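PDB 2GU0: Non-structural protein 2 from Human rotavirus C, which probably binds single-stranded RNA, hydrolyses nucleoside triphosphates and RNA 5'-triphosphates, and helps build viroplasms as an octamer during genome replication and packaging. Local coordinates for residues 205-210 with 294-299; 221-226 with 260-265. All blocks are in the same frame, centred on the assembly; numbering follows the deposited sequence.

Interaction 1: 205-210 with 294-299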
loop_
_atom_site.group_PDB
_atom_site.type_symbol
_atom_site.label_atom_id
_atom_site.label_comp_id
_atom_site.label_asym_id
_atom_site.label_seq_id
_atom_site.Cartn_x
_atom_site.Cartn_y
_atom_site.Cartn_z
ATOM N N TYR A 205 -35.408 19.062 28.254
ATOM C CA TYR A 205 -34.338 18.221 27.746
ATOM C C TYR A 205 -33.367 19.003 26.880
ATOM O O TYR A 205 -32.160 18.894 27.067
ATOM C CB TYR A 205 -34.867 17.045 26.924
ATOM C CG TYR A 205 -33.744 16.185 26.387
ATOM C CD1 TYR A 205 -33.194 15.170 27.156
ATOM C CD2 TYR A 205 -33.156 16.462 25.148
ATOM C CE1 TYR A 205 -32.076 14.450 26.709
ATOM C CE2 TYR A 205 -32.037 15.754 24.693
ATOM C CZ TYR A 205 -31.505 14.755 25.480
ATOM O OH TYR A 205 -30.394 14.077 25.056
ATOM N N ILE A 206 -33.870 19.782 25.929
ATOM C CA ILE A 206 -32.952 20.520 25.069
ATOM C C ILE A 206 -32.332 21.742 25.731
ATOM O O ILE A 206 -31.319 22.260 25.258
ATOM C CB ILE A 206 -33.605 20.955 23.725
ATOM C CG1 ILE A 206 -34.851 21.796 23.984
ATOM C CG2 ILE A 206 -33.926 19.729 22.875
ATOM C CD1 ILE A 206 -35.495 22.305 22.715
ATOM N N ARG A 207 -32.923 22.214 26.823
ATOM C CA ARG A 207 -32.341 23.369 27.489
ATOM C C ARG A 207 -31.026 22.953 28.106
ATOM O O ARG A 207 -30.039 23.679 28.024
ATOM C CB ARG A 207 -33.254 23.911 28.575
ATOM C CG ARG A 207 -34.228 24.964 28.109
ATOM C CD ARG A 207 -34.434 26.013 29.196
ATOM N NE ARG A 207 -33.624 27.205 28.958
ATOM C CZ ARG A 207 -33.263 28.073 29.897
ATOM N NH1 ARG A 207 -33.631 27.891 31.160
ATOM N NH2 ARG A 207 -32.538 29.135 29.565
ATOM N N TYR A 208 -31.011 21.770 28.706
ATOM C CA TYR A 208 -29.803 21.263 29.337
ATOM C C TYR A 208 -28.805 20.623 28.350
ATOM O O TYR A 208 -27.592 20.780 28.502
ATOM C CB TYR A 208 -30.180 20.268 30.442
ATOM C CG TYR A 208 -28.992 19.673 31.150
ATOM C CD1 TYR A 208 -28.268 20.410 32.085
ATOM C CD2 TYR A 208 -28.563 18.385 30.852
ATOM C CE1 TYR A 208 -27.137 19.873 32.704
ATOM C CE2 TYR A 208 -27.442 17.841 31.461
ATOM C CZ TYR A 208 -26.729 18.586 32.384
ATOM O OH TYR A 208 -25.607 18.040 32.966
ATOM N N ASN A 209 -29.309 19.929 27.329
ATOM C CA ASN A 209 -28.443 19.266 26.340
ATOM C C ASN A 209 -27.988 20.108 25.142
ATOM O O ASN A 209 -27.036 19.741 24.456
ATOM C CB ASN A 209 -29.124 18.003 25.823
ATOM C CG ASN A 209 -29.108 16.895 26.834
ATOM O OD1 ASN A 209 -28.093 16.208 26.994
ATOM N ND2 ASN A 209 -30.223 16.721 27.551
ATOM N N PHE A 210 -28.678 21.214 24.882
ATOM C CA PHE A 210 -28.344 22.105 23.776
ATOM C C PHE A 210 -28.571 23.526 24.263
ATOM O O PHE A 210 -29.331 24.276 23.654
ATOM C CB PHE A 210 -29.259 21.853 22.574
ATOM C CG PHE A 210 -29.217 20.447 22.048
ATOM C CD1 PHE A 210 -29.843 19.411 22.737
ATOM C CD2 PHE A 210 -28.538 20.154 20.869
ATOM C CE1 PHE A 210 -29.793 18.105 22.264
ATOM C CE2 PHE A 210 -28.482 18.849 20.388
ATOM C CZ PHE A 210 -29.114 17.821 21.090
ATOM N N THR A 294 -41.476 27.139 34.418
ATOM C CA THR A 294 -41.813 25.720 34.503
ATOM C C THR A 294 -40.710 24.967 33.791
ATOM O O THR A 294 -40.379 23.838 34.141
ATOM C CB THR A 294 -43.129 25.394 33.791
ATOM O OG1 THR A 294 -44.199 26.099 34.426
ATOM C CG2 THR A 294 -43.403 23.899 33.845
ATOM N N VAL A 295 -40.148 25.615 32.779
ATOM C CA VAL A 295 -39.067 25.037 32.003
ATOM C C VAL A 295 -37.719 25.167 32.719
ATOM O O VAL A 295 -36.936 24.214 32.746
ATOM C CB VAL A 295 -39.007 25.685 30.606
ATOM C CG1 VAL A 295 -37.745 25.263 29.875
ATOM C CG2 VAL A 295 -40.232 25.265 29.818
ATOM N N ARG A 296 -37.446 26.335 33.297
ATOM C CA ARG A 296 -36.192 26.525 34.021
ATOM C C ARG A 296 -36.123 25.502 35.149
ATOM O O ARG A 296 -35.133 24.780 35.292
ATOM C CB ARG A 296 -36.113 27.922 34.623
ATOM C CG ARG A 296 -35.926 29.044 33.639
ATOM C CD ARG A 296 -36.110 30.353 34.368
ATOM N NE ARG A 296 -35.925 31.513 33.506
ATOM C CZ ARG A 296 -36.228 32.758 33.864
ATOM N NH1 ARG A 296 -36.736 32.993 35.069
ATOM N NH2 ARG A 296 -36.015 33.767 33.024
ATOM N N THR A 297 -37.186 25.455 35.949
ATOM C CA THR A 297 -37.282 24.524 37.075
ATOM C C THR A 297 -37.076 23.104 36.572
ATOM O O THR A 297 -36.393 22.298 37.205
ATOM C CB THR A 297 -38.679 24.614 37.773
ATOM O OG1 THR A 297 -38.772 25.837 38.515
ATOM C CG2 THR A 297 -38.903 23.430 38.714
ATOM N N ALA A 298 -37.677 22.810 35.425
ATOM C CA ALA A 298 -37.568 21.492 34.834
ATOM C C ALA A 298 -36.131 21.205 34.397
ATOM O O ALA A 298 -35.667 20.070 34.517
ATOM C CB ALA A 298 -38.523 21.367 33.655
ATOM N N THR A 299 -35.419 22.219 33.907
ATOM C CA THR A 299 -34.044 21.997 33.476
ATOM C C THR A 299 -33.062 21.899 34.653
ATOM O O THR A 299 -32.101 21.135 34.595
ATOM C CB THR A 299 -33.572 23.083 32.477
ATOM O OG1 THR A 299 -33.437 24.336 33.145
ATOM C CG2 THR A 299 -34.574 23.238 31.371
#
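Arg207 reaches across from helix 196-209 and lays its aliphatic chain over Val295 and Thr299, two residues one turn apart on helix 293-307. The short segments of the two helices approach to 9.1 Å between axes. Their N-to-C directions differ by 56°.

The Arg207 chain bends at chi2 and chi3. These bends bring CD up against both methyl groups: CD is 3.5 Å from Val295 CG1 and also 3.5 Å from Thr299 CG2. Val295 presents CG1 because that methyl is anti to the backbone N (chi1 170°), while CG2 lies beside the N. Arg207 CG lies near the same two methyls.

Further out, the Arg207 guanidinium comes beside the base of the Arg296 side chain. Its NH1 lies 3.6 Å from Arg296 CG, which sits at an oblique angle to the guanidinium plane. The Arg296 chain then runs on extended, and its guanidinium plane is turned 39° from that of Arg207. The like charges stay apart, with Arg207 NH1 4.9 Å from Arg296 NE.

Thr299 turns its hydroxyl back to its own helix. OG1 donates to Arg296 O at 2.8 Å, which helps fix the rotation of the side chain, with CG2 on the Arg207 side. On the other helix, Asn209 ND2 donates to Tyr205 O at 3.0 Å. The same oxygen also accepts from Asn209 N, so Tyr205 O takes two donors.

Arg207 and Arg296 both pack on Arg296 of a second subunit, and Tyr208 O accepts a hydrogen bond from Asn211 of that subunit. The arrangement is helix-on-helix packing in the HIT-like C-terminal part of NSP2. It joins helix 293-307 to helix 196-209 at a subunit contact of the octamer.

Interaction 2: 221-226 with 260-265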
loop_
_atom_site.group_PDB
_atom_site.type_symbol
_atom_site.label_atom_id
_atom_site.label_comp_id
_atom_site.label_asym_id
_atom_site.label_seq_id
_atom_site.Cartn_x
_atom_site.Cartn_y
_atom_site.Cartn_z
ATOM N N ARG A 221 -43.936 21.978 10.359
ATOM C CA ARG A 221 -43.989 21.259 11.630
ATOM C C ARG A 221 -42.728 20.443 11.904
ATOM O O ARG A 221 -42.788 19.232 12.117
ATOM C CB ARG A 221 -45.211 20.345 11.693
ATOM C CG ARG A 221 -46.538 21.081 11.765
ATOM C CD ARG A 221 -47.696 20.094 11.779
ATOM N NE ARG A 221 -47.732 19.333 13.023
ATOM C CZ ARG A 221 -48.455 18.232 13.210
ATOM N NH1 ARG A 221 -49.209 17.749 12.229
ATOM N NH2 ARG A 221 -48.428 17.620 14.388
ATOM N N HIS A 222 -41.586 21.117 11.863
ATOM C CA HIS A 222 -40.295 20.513 12.158
ATOM C C HIS A 222 -39.440 21.684 12.626
ATOM O O HIS A 222 -39.721 22.834 12.294
ATOM C CB HIS A 222 -39.702 19.779 10.935
ATOM C CG HIS A 222 -39.069 20.668 9.911
ATOM N ND1 HIS A 222 -39.624 20.878 8.666
ATOM C CD2 HIS A 222 -37.899 21.353 9.922
ATOM C CE1 HIS A 222 -38.821 21.650 7.954
ATOM N NE2 HIS A 222 -37.766 21.951 8.691
ATOM N N TRP A 223 -38.407 21.409 13.408
ATOM C CA TRP A 223 -37.605 22.491 13.965
ATOM C C TRP A 223 -36.098 22.374 13.832
ATOM O O TRP A 223 -35.537 21.283 13.762
ATOM C CB TRP A 223 -37.986 22.654 15.438
ATOM C CG TRP A 223 -39.456 22.780 15.615
ATOM C CD1 TRP A 223 -40.178 23.928 15.634
ATOM C CD2 TRP A 223 -40.404 21.712 15.669
ATOM N NE1 TRP A 223 -41.518 23.649 15.689
ATOM C CE2 TRP A 223 -41.686 22.293 15.711
ATOM C CE3 TRP A 223 -40.293 20.316 15.677
ATOM C CZ2 TRP A 223 -42.859 21.531 15.758
ATOM C CZ3 TRP A 223 -41.460 19.551 15.723
ATOM C CH2 TRP A 223 -42.730 20.164 15.762
ATOM N N ARG A 224 -35.440 23.524 13.809
ATOM C CA ARG A 224 -33.995 23.556 13.693
ATOM C C ARG A 224 -33.350 24.188 14.933
ATOM O O ARG A 224 -33.702 25.292 15.336
ATOM C CB ARG A 224 -33.595 24.323 12.420
ATOM C CG ARG A 224 -32.128 24.157 12.033
ATOM C CD ARG A 224 -31.836 24.663 10.626
ATOM N NE ARG A 224 -32.464 23.828 9.609
ATOM C CZ ARG A 224 -31.805 23.186 8.642
ATOM N NH1 ARG A 224 -30.479 23.275 8.552
ATOM N NH2 ARG A 224 -32.481 22.465 7.749
ATOM N N LEU A 225 -32.429 23.456 15.553
ATOM C CA LEU A 225 -31.698 23.950 16.715
ATOM C C LEU A 225 -30.538 24.750 16.137
ATOM O O LEU A 225 -29.662 24.180 15.485
ATOM C CB LEU A 225 -31.156 22.788 17.557
ATOM C CG LEU A 225 -32.198 22.034 18.385
ATOM C CD1 LEU A 225 -31.588 20.794 18.979
ATOM C CD2 LEU A 225 -32.725 22.936 19.481
ATOM N N VAL A 226 -30.540 26.063 16.358
ATOM C CA VAL A 226 -29.489 26.919 15.828
ATOM C C VAL A 226 -28.739 27.632 16.937
ATOM O O VAL A 226 -29.247 27.760 18.049
ATOM C CB VAL A 226 -30.071 27.960 14.853
ATOM C CG1 VAL A 226 -30.757 27.248 13.705
ATOM C CG2 VAL A 226 -31.068 28.866 15.567
ATOM N N ALA A 260 -44.256 23.892 23.046
ATOM C CA ALA A 260 -43.661 24.426 24.258
ATOM C C ALA A 260 -42.159 24.678 24.232
ATOM O O ALA A 260 -41.667 25.538 24.956
ATOM C CB ALA A 260 -43.991 23.507 25.417
ATOM N N PHE A 261 -41.430 23.937 23.404
ATOM C CA PHE A 261 -39.981 24.063 23.357
ATOM C C PHE A 261 -39.437 25.103 22.398
ATOM O O PHE A 261 -38.234 25.363 22.396
ATOM C CB PHE A 261 -39.357 22.698 23.052
ATOM C CG PHE A 261 -39.708 22.159 21.697
ATOM C CD1 PHE A 261 -38.960 22.514 20.580
ATOM C CD2 PHE A 261 -40.813 21.322 21.533
ATOM C CE1 PHE A 261 -39.303 22.053 19.323
ATOM C CE2 PHE A 261 -41.169 20.848 20.272
ATOM C CZ PHE A 261 -40.414 21.215 19.164
ATOM N N VAL A 262 -40.300 25.705 21.586
ATOM C CA VAL A 262 -39.828 26.708 20.642
ATOM C C VAL A 262 -39.330 27.934 21.385
ATOM O O VAL A 262 -39.975 28.413 22.310
ATOM C CB VAL A 262 -40.929 27.122 19.663
ATOM C CG1 VAL A 262 -40.450 28.276 18.796
ATOM C CG2 VAL A 262 -41.305 25.936 18.796
ATOM N N HIS A 263 -38.169 28.429 20.976
ATOM C CA HIS A 263 -37.554 29.594 21.599
ATOM C C HIS A 263 -38.505 30.789 21.689
ATOM O O HIS A 263 -38.860 31.394 20.671
ATOM C CB HIS A 263 -36.307 29.979 20.817
ATOM C CG HIS A 263 -35.595 31.161 21.377
ATOM N ND1 HIS A 263 -36.170 32.408 21.439
ATOM C CD2 HIS A 263 -34.362 31.284 21.918
ATOM C CE1 HIS A 263 -35.322 33.251 21.996
ATOM N NE2 HIS A 263 -34.217 32.595 22.296
ATOM N N PRO A 264 -38.899 31.168 22.920
ATOM C CA PRO A 264 -39.816 32.281 23.210
ATOM C C PRO A 264 -39.566 33.549 22.406
ATOM O O PRO A 264 -40.489 34.112 21.816
ATOM C CB PRO A 264 -39.628 32.499 24.711
ATOM C CG PRO A 264 -39.335 31.125 25.199
ATOM C CD PRO A 264 -38.326 30.644 24.172
ATOM N N GLY A 265 -38.316 33.996 22.396
ATOM C CA GLY A 265 -37.970 35.193 21.654
ATOM C C GLY A 265 -38.451 35.073 20.225
ATOM O O GLY A 265 -39.104 35.975 19.697
#
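Strand 222-227 and the loop 260-263 leading into helix 264-275 pass without pairing, and their nearest CA atoms, those of Trp223 and Val262, are 8.2 Å apart. Side chains bridge this gap.

The main pair is an edge-to-face (T-shaped) stack. The Phe261 ring points its CZ corner at one face of the Trp223 indole. The ring planes stand at 81°, and the centroid of the five-membered ring is 5.0 Å from that of Phe261. CZ sits over the middle of the indole, 3.5 Å from Trp223 CD2, where the two rings fuse. CE1 follows on the five-membered side, 3.8 Å from Trp223 CG. The Phe261 side chain stands between its backbone N and carbonyl carbon (chi1 65°), a placement that carries the ring end toward the strand.

Val262 adds a second, smaller touch. Its CG2 methyl comes obliquely to the pyrrole end of the indole, 3.9 Å from Trp223 CD1 and equally near NE1. On the face away from Phe261, the backbone of Arg221 lies near the rim of the indole. Trp223 NE1 makes a weak hydrogen bond to Asp256 O.

Phe261 also meets Phe202 edge-to-face and packs on Ile186 and Ala215.

The neighbouring His222, the predicted catalytic residue, starts its side chain away from this packing. Arg224, a predicted ATP-binding residue, forms a salt bridge with Glu183. The chemistry across the contact is apolar and aromatic. This is consistent with buried Trp223 packing strand 222-227 against 260-263, while His222 and Arg224 start their side chains on the other face of the strand.

In the fold
From the N terminus, the chain reaches the end of helix 196-209, the first half of interaction 1. It then forms strands 213-216 and 222-227, the second carrying the first half of interaction 2. After helix 231-243 the chain returns at 260-265 and closes interaction 2. It continues through helix 264-275 and closes interaction 1 at 294-299, so interaction 2 is nested within the larger loop. Their centres are about 13 Å apart. The two touch where Phe210 CD2 meets Leu225 CD1 at 3.6 Å and where Ile206 packs on Phe261. Interaction 1 ties helix 196-209 to the C-terminal helix 293-307, and interaction 2 ties strand 222-227 of the five-stranded antiparallel sheet to loop 260-263.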